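Local coordinates for protein sulfate transporter 4.1, chloroplastic (Arabidopsis thaliana, PDB 7LHV) that cotransports sulfate with protons as an H(+)/sulfate symporter of the SLC26/SulP family and may take part in regulating sulfate assimilation, at residues Q518-E521 against A522-Y525; S535-F539 against A540-Y544; T580-S584 against S585-A589; V633-H636 against D637-V641. All coordinates share one frame; numbering follows the deposited sequence.

Contact 1. Residues Q518-E521 against A522-Y525; sequences QYPE and AYTY
The rings of Y519 and Y523 meet edge-to-face, with the edge of Y523 directed at the face of Y519. Their centroids are 5.4 Å apart and their planes are inclined by 54°, well short of perpendicular, while the two side chains as a whole cross at about a right angle. The nearest approach lies at the root of the Y523 side chain, where CB of Y523 comes obliquely to CD2 of Y519 at 3.7 Å. Y523 has CG anti to its own backbone N (chi1 -157°), which carries the ring back over the preceding residues. One face of this ring is thereby covered by the backbone carbonyl of Q518, whose O lies 3.0 Å above the ring plane, displaced toward the rim. P520 adds an apolar contact, its CD reaching CD1 of Y523 at 3.8 Å. The backbone folds back through an inverse gamma turn centred on P520 and closed by a bond from E521 N to Y519 O. The glutamate side chain of E521 extends away from the cluster. Y523 is the buried member of an otherwise mostly exposed group, and its hydroxyl is weakly bonded to I516 O. P520, A522 and Y523 also pack on R506, and Y523 on V512. The whole turn belongs to the STAS domain and lies in the loop that leads from strand 501-504 into its antiparallel neighbour, strand 527-533.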
loop_
_atom_site.group_PDB
_atom_site.type_symbol
_atom_site.label_atom_id
_atom_site.label_comp_id
_atom_site.label_asym_id
_atom_site.label_seq_id
_atom_site.Cartn_x
_atom_site.Cartn_y
_atom_site.Cartn_z
ATOM N N GLN A 518 -39.821 -4.858 2.336
ATOM C CA GLN A 518 -41.136 -4.995 2.942
ATOM C C GLN A 518 -41.651 -3.648 3.439
ATOM O O GLN A 518 -40.905 -2.681 3.595
ATOM C CB GLN A 518 -41.092 -5.996 4.098
ATOM C CG GLN A 518 -40.786 -7.422 3.674
ATOM C CD GLN A 518 -41.909 -8.037 2.859
ATOM O OE1 GLN A 518 -43.048 -8.125 3.316
ATOM N NE2 GLN A 518 -41.591 -8.464 1.641
ATOM N N TYR A 519 -42.962 -3.595 3.671
ATOM C CA TYR A 519 -43.635 -2.399 4.177
ATOM C C TYR A 519 -44.541 -2.801 5.333
ATOM O O TYR A 519 -45.743 -3.037 5.140
ATOM C CB TYR A 519 -44.437 -1.708 3.076
ATOM C CG TYR A 519 -43.595 -1.054 2.000
ATOM C CD1 TYR A 519 -43.158 -1.778 0.899
ATOM C CD2 TYR A 519 -43.245 0.287 2.084
ATOM C CE1 TYR A 519 -42.394 -1.186 -0.088
ATOM C CE2 TYR A 519 -42.478 0.888 1.101
ATOM C CZ TYR A 519 -42.056 0.147 0.019
ATOM O OH TYR A 519 -41.294 0.740 -0.961
ATOM N N PRO A 520 -44.005 -2.888 6.558
ATOM C CA PRO A 520 -44.866 -3.192 7.712
ATOM C C PRO A 520 -45.748 -2.015 8.108
ATOM O O PRO A 520 -45.729 -1.572 9.261
ATOM C CB PRO A 520 -43.859 -3.545 8.814
ATOM C CG PRO A 520 -42.621 -2.815 8.438
ATOM C CD PRO A 520 -42.583 -2.801 6.932
ATOM N N GLU A 521 -46.499 -1.491 7.131
ATOM C CA GLU A 521 -47.455 -0.393 7.278
ATOM C C GLU A 521 -46.753 0.944 7.493
ATOM O O GLU A 521 -47.399 1.997 7.475
ATOM C CB GLU A 521 -48.442 -0.664 8.418
ATOM C CG GLU A 521 -49.239 -1.949 8.266
ATOM C CD GLU A 521 -49.976 -2.332 9.537
ATOM O OE1 GLU A 521 -49.807 -1.632 10.557
ATOM O OE2 GLU A 521 -50.724 -3.331 9.512
ATOM N N ALA A 522 -45.437 0.913 7.684
ATOM C CA ALA A 522 -44.640 2.130 7.813
ATOM C C ALA A 522 -43.184 1.745 7.631
ATOM O O ALA A 522 -42.641 1.001 8.452
ATOM C CB ALA A 522 -44.861 2.800 9.170
ATOM N N TYR A 523 -42.551 2.237 6.568
ATOM C CA TYR A 523 -41.173 1.866 6.280
ATOM C C TYR A 523 -40.223 3.054 6.351
ATOM O O TYR A 523 -39.256 3.015 7.116
ATOM C CB TYR A 523 -41.097 1.185 4.911
ATOM C CG TYR A 523 -39.895 0.289 4.759
ATOM C CD1 TYR A 523 -39.698 -0.788 5.608
ATOM C CD2 TYR A 523 -38.966 0.510 3.755
ATOM C CE1 TYR A 523 -38.604 -1.614 5.471
ATOM C CE2 TYR A 523 -37.871 -0.311 3.607
ATOM C CZ TYR A 523 -37.694 -1.369 4.467
ATOM O OH TYR A 523 -36.601 -2.189 4.322
ATOM N N THR A 524 -40.469 4.114 5.589
ATOM C CA THR A 524 -39.602 5.281 5.584
ATOM C C THR A 524 -40.403 6.520 5.954
ATOM O O THR A 524 -41.625 6.567 5.781
ATOM C CB THR A 524 -38.930 5.476 4.218
ATOM O OG1 THR A 524 -37.864 6.425 4.344
ATOM C CG2 THR A 524 -39.930 5.973 3.188
ATOM N N TYR A 525 -39.703 7.519 6.480
ATOM C CA TYR A 525 -40.318 8.754 6.940
ATOM C C TYR A 525 -39.858 9.919 6.076
ATOM O O TYR A 525 -38.679 10.023 5.731
ATOM C CB TYR A 525 -39.978 9.024 8.406
ATOM C CG TYR A 525 -40.375 7.907 9.338
ATOM C CD1 TYR A 525 -41.700 7.733 9.715
ATOM C CD2 TYR A 525 -39.430 7.025 9.845
ATOM C CE1 TYR A 525 -42.072 6.714 10.568
ATOM C CE2 TYR A 525 -39.793 6.004 10.698
ATOM C CZ TYR A 525 -41.116 5.853 11.056
ATOM O OH TYR A 525 -41.484 4.837 11.906
#

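Contact 2. Residues S535-F539 against A540-Y544; sequences SPIYF and ANISY
I537 and I542 form the apolar heart of this turn, which leads from strand 527-533 of the STAS domain into helix 542-560. CG2 of I537 meets CD1 of I542 at 3.6 Å, the two side chains crossing at about a right angle. I537 also packs on A586, and I542 on A589, so the pair faces helix 584-599. Beside it, the Y538 ring places CE2 against CB of A540 at 3.4 Å, and the backbone N of A540 lies over one face of that ring. This flank is covered by the second subunit, where E495 packs on Y538 and V492 on A540.

The polar edge is built by N541, at the N-cap position of the helix. Its side chain makes no capping bond; CG sits between the backbone N and the carbonyl carbon (chi1 52°), which turns the amide back along the preceding loop. The amide plane stands 71° from the Y538 ring, and its ND2 is 3.5 Å from CE1 of Y538. Two bonds fix the rotation of the amide: ND2 of N541 gives a hydrogen to P536 O at 2.9 Å, and OD1 of N541 accepts, on a lone pair in the carbonyl plane, from Y538 N at 3.0 Å with an N-H...O angle of 176°.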
loop_
_atom_site.group_PDB
_atom_site.type_symbol
_atom_site.label_atom_id
_atom_site.label_comp_id
_atom_site.label_asym_id
_atom_site.label_seq_id
_atom_site.Cartn_x
_atom_site.Cartn_y
_atom_site.Cartn_z
ATOM N N SER A 535 -18.815 -0.097 8.664
ATOM C CA SER A 535 -17.369 -0.244 8.768
ATOM C C SER A 535 -16.817 0.701 9.825
ATOM O O SER A 535 -17.445 1.722 10.129
ATOM C CB SER A 535 -16.694 0.039 7.427
ATOM O OG SER A 535 -17.151 1.263 6.884
ATOM N N PRO A 536 -15.662 0.399 10.414
ATOM C CA PRO A 536 -14.987 1.398 11.244
ATOM C C PRO A 536 -14.549 2.584 10.403
ATOM O O PRO A 536 -14.189 2.444 9.233
ATOM C CB PRO A 536 -13.783 0.637 11.809
ATOM C CG PRO A 536 -13.569 -0.482 10.864
ATOM C CD PRO A 536 -14.924 -0.872 10.377
ATOM N N ILE A 537 -14.577 3.764 11.012
ATOM C CA ILE A 537 -14.228 5.004 10.333
ATOM C C ILE A 537 -12.808 5.383 10.725
ATOM O O ILE A 537 -12.500 5.525 11.913
ATOM C CB ILE A 537 -15.213 6.130 10.672
ATOM C CG1 ILE A 537 -16.653 5.646 10.520
ATOM C CG2 ILE A 537 -14.971 7.325 9.782
ATOM C CD1 ILE A 537 -17.682 6.685 10.883
ATOM N N TYR A 538 -11.944 5.545 9.731
ATOM C CA TYR A 538 -10.569 5.964 9.962
ATOM C C TYR A 538 -10.118 6.778 8.755
ATOM O O TYR A 538 -10.920 7.106 7.876
ATOM C CB TYR A 538 -9.671 4.754 10.263
ATOM C CG TYR A 538 -9.486 3.771 9.129
ATOM C CD1 TYR A 538 -10.552 3.048 8.625
ATOM C CD2 TYR A 538 -8.232 3.543 8.586
ATOM C CE1 TYR A 538 -10.385 2.148 7.600
ATOM C CE2 TYR A 538 -8.052 2.642 7.564
ATOM C CZ TYR A 538 -9.133 1.949 7.073
ATOM O OH TYR A 538 -8.963 1.048 6.051
ATOM N N PHE A 539 -8.828 7.113 8.713
ATOM C CA PHE A 539 -8.356 8.100 7.746
ATOM C C PHE A 539 -8.497 7.637 6.303
ATOM O O PHE A 539 -8.549 8.480 5.404
ATOM C CB PHE A 539 -6.899 8.471 8.023
ATOM C CG PHE A 539 -5.969 7.296 8.093
ATOM C CD1 PHE A 539 -5.367 6.809 6.949
ATOM C CD2 PHE A 539 -5.676 6.697 9.304
ATOM C CE1 PHE A 539 -4.504 5.737 7.007
ATOM C CE2 PHE A 539 -4.814 5.624 9.366
ATOM C CZ PHE A 539 -4.228 5.145 8.217
ATOM N N ALA A 540 -8.550 6.328 6.055
ATOM C CA ALA A 540 -8.591 5.853 4.676
ATOM C C ALA A 540 -9.962 6.064 4.046
ATOM O O ALA A 540 -10.056 6.475 2.884
ATOM C CB ALA A 540 -8.195 4.380 4.611
ATOM N N ASN A 541 -11.036 5.788 4.781
ATOM C CA ASN A 541 -12.379 5.848 4.218
ATOM C C ASN A 541 -13.150 7.090 4.641
ATOM O O ASN A 541 -14.362 7.152 4.425
ATOM C CB ASN A 541 -13.171 4.594 4.592
ATOM C CG ASN A 541 -13.160 4.314 6.077
ATOM O OD1 ASN A 541 -12.833 5.179 6.883
ATOM N ND2 ASN A 541 -13.520 3.094 6.447
ATOM N N ILE A 542 -12.485 8.074 5.246
ATOM C CA ILE A 542 -13.205 9.249 5.724
ATOM C C ILE A 542 -13.664 10.131 4.568
ATOM O O ILE A 542 -14.710 10.784 4.659
ATOM C CB ILE A 542 -12.351 10.028 6.739
ATOM C CG1 ILE A 542 -13.217 11.043 7.475
ATOM C CG2 ILE A 542 -11.179 10.708 6.058
ATOM C CD1 ILE A 542 -14.498 10.460 8.015
ATOM N N SER A 543 -12.905 10.175 3.470
ATOM C CA SER A 543 -13.296 11.013 2.339
ATOM C C SER A 543 -14.571 10.501 1.680
ATOM O O SER A 543 -15.465 11.291 1.347
ATOM C CB SER A 543 -12.157 11.080 1.325
ATOM O OG SER A 543 -10.992 11.628 1.914
ATOM N N TYR A 544 -14.674 9.186 1.481
ATOM C CA TYR A 544 -15.879 8.622 0.884
ATOM C C TYR A 544 -17.093 8.865 1.769
ATOM O O TYR A 544 -18.177 9.190 1.274
ATOM C CB TYR A 544 -15.688 7.128 0.632
ATOM C CG TYR A 544 -16.884 6.444 0.010
ATOM C CD1 TYR A 544 -17.067 6.429 -1.364
ATOM C CD2 TYR A 544 -17.831 5.809 0.799
ATOM C CE1 TYR A 544 -18.159 5.805 -1.932
ATOM C CE2 TYR A 544 -18.922 5.181 0.242
ATOM C CZ TYR A 544 -19.083 5.182 -1.121
ATOM O OH TYR A 544 -20.175 4.555 -1.675
#

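Contact 3. Residues T580-S584 against S585-A589; sequences THIDS and SAVEA
Apolar contact is made by I582, which leans on the first turn of helix 584-599. CB of I582 touches CB of A586 at 3.6 Å, while its CD1 reaches CG1 of V587 at 3.8 Å, these two side chains crossing at about a right angle. V613, T616 and I617 of helix 611-620 also pack on I582.

Of the backbone bonds between the segments, E588 N to S584 O is the shortest and straightest, at 3.0 Å and 166°. V587 N and A586 N both turn to D583 O, but weakly, the first for its length and the second for its angle.

Across the two segments, the side-chain hydrogen bond is accepted by D583. Its CG lies between its own N and carbonyl carbon (chi1 60°), which brings the carboxylate to the N-H groups of the first helical turn, and OD1 of D583 accepts from A586 N at 3.2 Å. The donor arrives from above the carboxylate plane, 46° out of it. The hydroxyl of S584 instead turns outward, to D461 OD2 of the second subunit, and D583 OD2 has a long, weak ion pair with R460 of that subunit.

D583 is thus a classical aspartate N-cap. The Asp-Ser-Ser sequence at this helix start recalls STAS-domain anti-sigma factor antagonists, in which the serine directly after the aspartate is phosphorylated.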
loop_
_atom_site.group_PDB
_atom_site.type_symbol
_atom_site.label_atom_id
_atom_site.label_comp_id
_atom_site.label_asym_id
_atom_site.label_seq_id
_atom_site.Cartn_x
_atom_site.Cartn_y
_atom_site.Cartn_z
ATOM N N THR A 580 -16.851 -0.019 14.578
ATOM C CA THR A 580 -16.109 -0.569 15.707
ATOM C C THR A 580 -15.313 0.511 16.429
ATOM O O THR A 580 -15.293 0.553 17.663
ATOM C CB THR A 580 -15.187 -1.687 15.229
ATOM O OG1 THR A 580 -15.970 -2.726 14.629
ATOM C CG2 THR A 580 -14.412 -2.269 16.397
ATOM N N HIS A 581 -14.660 1.398 15.679
ATOM C CA HIS A 581 -13.827 2.430 16.276
ATOM C C HIS A 581 -13.737 3.607 15.318
ATOM O O HIS A 581 -13.979 3.472 14.118
ATOM C CB HIS A 581 -12.431 1.897 16.604
ATOM C CG HIS A 581 -11.799 1.138 15.480
ATOM N ND1 HIS A 581 -11.226 1.761 14.391
ATOM C CD2 HIS A 581 -11.646 -0.190 15.274
ATOM C CE1 HIS A 581 -10.752 0.849 13.563
ATOM N NE2 HIS A 581 -10.993 -0.344 14.075
ATOM N N ILE A 582 -13.385 4.769 15.869
ATOM C CA ILE A 582 -13.170 5.977 15.084
ATOM C C ILE A 582 -11.899 6.660 15.564
ATOM O O ILE A 582 -11.551 6.610 16.747
ATOM C CB ILE A 582 -14.369 6.949 15.160
ATOM C CG1 ILE A 582 -14.689 7.312 16.606
ATOM C CG2 ILE A 582 -15.582 6.367 14.474
ATOM C CD1 ILE A 582 -15.819 8.301 16.733
ATOM N N ASP A 583 -11.198 7.296 14.631
ATOM C CA ASP A 583 -9.970 8.011 14.922
ATOM C C ASP A 583 -10.233 9.518 14.939
ATOM O O ASP A 583 -11.376 9.976 14.908
ATOM C CB ASP A 583 -8.889 7.629 13.911
ATOM C CG ASP A 583 -9.277 7.960 12.492
ATOM O OD1 ASP A 583 -10.470 8.229 12.252
ATOM O OD2 ASP A 583 -8.391 7.948 11.612
ATOM N N SER A 584 -9.153 10.301 15.001
ATOM C CA SER A 584 -9.281 11.755 15.049
ATOM C C SER A 584 -9.891 12.309 13.768
ATOM O O SER A 584 -10.696 13.248 13.809
ATOM C CB SER A 584 -7.915 12.384 15.297
ATOM O OG SER A 584 -7.117 12.300 14.131
ATOM N N SER A 585 -9.498 11.761 12.616
ATOM C CA SER A 585 -10.065 12.224 11.354
ATOM C C SER A 585 -11.575 12.042 11.336
ATOM O O SER A 585 -12.305 12.882 10.797
ATOM C CB SER A 585 -9.421 11.484 10.183
ATOM O OG SER A 585 -8.018 11.673 10.169
ATOM N N ALA A 586 -12.062 10.958 11.941
ATOM C CA ALA A 586 -13.495 10.699 11.960
ATOM C C ALA A 586 -14.246 11.786 12.719
ATOM O O ALA A 586 -15.252 12.310 12.232
ATOM C CB ALA A 586 -13.769 9.329 12.574
ATOM N N VAL A 587 -13.774 12.142 13.915
ATOM C CA VAL A 587 -14.482 13.148 14.701
ATOM C C VAL A 587 -14.333 14.529 14.076
ATOM O O VAL A 587 -15.264 15.342 14.116
ATOM C CB VAL A 587 -14.022 13.126 16.170
ATOM C CG1 VAL A 587 -14.588 11.910 16.875
ATOM C CG2 VAL A 587 -12.517 13.135 16.265
ATOM N N GLU A 588 -13.170 14.824 13.484
ATOM C CA GLU A 588 -13.018 16.099 12.786
ATOM C C GLU A 588 -14.004 16.212 11.628
ATOM O O GLU A 588 -14.673 17.242 11.462
ATOM C CB GLU A 588 -11.583 16.266 12.295
ATOM C CG GLU A 588 -10.695 17.043 13.249
ATOM C CD GLU A 588 -11.103 18.503 13.361
ATOM O OE1 GLU A 588 -11.091 19.207 12.329
ATOM O OE2 GLU A 588 -11.439 18.947 14.479
ATOM N N ALA A 589 -14.120 15.155 10.824
ATOM C CA ALA A 589 -15.070 15.175 9.719
ATOM C C ALA A 589 -16.503 15.247 10.225
ATOM O O ALA A 589 -17.345 15.909 9.615
ATOM C CB ALA A 589 -14.875 13.949 8.832
#

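Contact 4. Residues V633-H636 against D637-V641; sequences VRVH and DAVQV
V635 and V639, one turn apart at the start of helix 635-643 of the STAS domain, carry the packed side of this contact. They lie side by side and point the same way, CG2 of V635 at 4.1 Å from CG2 of V639. In V635 this methyl stands opposite the backbone N across the CA-CB bond (chi1 65° for CG1), which directs it along the helix toward the next turn. Both valines rest on I530 of strand 527-533; E575 and I573 of strand 569-575 lie against V635 and V639 respectively, so this helix face is held against the sheet.

The other side is looser and more polar. R634 and Q640 are exposed, and H636 and D637 partly so. The bent R634 side chain curls over H636, with NH2 of R634 above the centre of the imidazole ring, although no hydrogen bond to ND1 results. NH1 of R634 remains 5.6 Å from OD1 of D637, so their opposite charges do not pair directly. CG of Q640 lies beside H636 O, whose bond from Q640 N is 2.9 Å long. The straighter helical bond belongs to the packed valines: V639 N to V635 O, also 2.9 Å, with an N-H...O angle of 170°.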
loop_
_atom_site.group_PDB
_atom_site.type_symbol
_atom_site.label_atom_id
_atom_site.label_comp_id
_atom_site.label_asym_id
_atom_site.label_seq_id
_atom_site.Cartn_x
_atom_site.Cartn_y
_atom_site.Cartn_z
ATOM N N VAL A 633 -29.410 5.657 22.283
ATOM C CA VAL A 633 -28.941 4.277 22.324
ATOM C C VAL A 633 -29.649 3.388 21.316
ATOM O O VAL A 633 -29.221 2.241 21.120
ATOM C CB VAL A 633 -29.078 3.678 23.740
ATOM C CG1 VAL A 633 -28.228 4.454 24.731
ATOM C CG2 VAL A 633 -30.535 3.665 24.171
ATOM N N ARG A 634 -30.716 3.867 20.679
ATOM C CA ARG A 634 -31.466 3.099 19.697
ATOM C C ARG A 634 -31.893 4.029 18.572
ATOM O O ARG A 634 -31.811 5.253 18.689
ATOM C CB ARG A 634 -32.694 2.424 20.329
ATOM C CG ARG A 634 -32.349 1.382 21.380
ATOM C CD ARG A 634 -33.584 0.864 22.098
ATOM N NE ARG A 634 -34.433 0.056 21.231
ATOM C CZ ARG A 634 -35.662 0.392 20.867
ATOM N NH1 ARG A 634 -36.217 1.523 21.268
ATOM N NH2 ARG A 634 -36.355 -0.432 20.086
ATOM N N VAL A 635 -32.331 3.436 17.462
ATOM C CA VAL A 635 -32.863 4.247 16.371
ATOM C C VAL A 635 -34.323 4.606 16.621
ATOM O O VAL A 635 -34.800 5.648 16.151
ATOM C CB VAL A 635 -32.690 3.523 15.026
ATOM C CG1 VAL A 635 -33.517 2.255 14.988
ATOM C CG2 VAL A 635 -33.074 4.439 13.874
ATOM N N HIS A 636 -35.047 3.771 17.368
ATOM C CA HIS A 636 -36.475 3.991 17.556
ATOM C C HIS A 636 -36.737 5.315 18.260
ATOM O O HIS A 636 -37.511 6.146 17.775
ATOM C CB HIS A 636 -37.085 2.831 18.345
ATOM C CG HIS A 636 -36.936 1.495 17.684
ATOM N ND1 HIS A 636 -35.712 0.889 17.492
ATOM C CD2 HIS A 636 -37.860 0.636 17.189
ATOM C CE1 HIS A 636 -35.887 -0.277 16.896
ATOM N NE2 HIS A 636 -37.182 -0.454 16.702
ATOM N N ASP A 637 -36.078 5.538 19.400
ATOM C CA ASP A 637 -36.288 6.779 20.139
ATOM C C ASP A 637 -35.734 7.987 19.391
ATOM O O ASP A 637 -36.307 9.080 19.479
ATOM C CB ASP A 637 -35.678 6.662 21.538
ATOM C CG ASP A 637 -34.177 6.459 21.516
ATOM O OD1 ASP A 637 -33.595 6.368 20.417
ATOM O OD2 ASP A 637 -33.574 6.381 22.606
ATOM N N ALA A 638 -34.635 7.814 18.653
ATOM C CA ALA A 638 -34.097 8.912 17.855
ATOM C C ALA A 638 -35.106 9.377 16.815
ATOM O O ALA A 638 -35.378 10.576 16.686
ATOM C CB ALA A 638 -32.793 8.482 17.180
ATOM N N VAL A 639 -35.686 8.438 16.069
ATOM C CA VAL A 639 -36.683 8.813 15.072
ATOM C C VAL A 639 -37.942 9.346 15.744
ATOM O O VAL A 639 -38.581 10.277 15.238
ATOM C CB VAL A 639 -36.977 7.625 14.143
ATOM C CG1 VAL A 639 -38.214 7.890 13.310
ATOM C CG2 VAL A 639 -35.789 7.385 13.238
ATOM N N GLN A 640 -38.308 8.788 16.901
ATOM C CA GLN A 640 -39.494 9.266 17.603
ATOM C C GLN A 640 -39.344 10.721 18.028
ATOM O O GLN A 640 -40.288 11.510 17.906
ATOM C CB GLN A 640 -39.782 8.379 18.814
ATOM C CG GLN A 640 -40.513 7.094 18.471
ATOM C CD GLN A 640 -41.791 7.344 17.696
ATOM O OE1 GLN A 640 -42.591 8.207 18.057
ATOM N NE2 GLN A 640 -41.988 6.590 16.622
ATOM N N VAL A 641 -38.169 11.100 18.533
ATOM C CA VAL A 641 -37.965 12.496 18.907
ATOM C C VAL A 641 -37.726 13.382 17.691
ATOM O O VAL A 641 -37.969 14.591 17.763
ATOM C CB VAL A 641 -36.805 12.659 19.904
ATOM C CG1 VAL A 641 -37.104 11.911 21.194
ATOM C CG2 VAL A 641 -35.498 12.202 19.299
#

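The four contacts follow one another along the chain, neither nesting nor crossing, and each is a local turn or helix start in the STAS domain. Contact 1 shapes the loop before strand 527-533; contact 2 then turns from that strand into helix 542-560. After strand 569-575, contact 3 opens helix 584-599, and contact 4 starts the last helix, 635-643. Contacts 2 and 3 sit together, their centres about 8 Å apart, joined by a probable hydrogen bond from I537 N to H581 O; both face the second subunit. Contacts 1 and 4 meet farther out, where CE2 of Y525 packs on CG1 of V639 at 3.6 Å, linking the loop to the terminal helix.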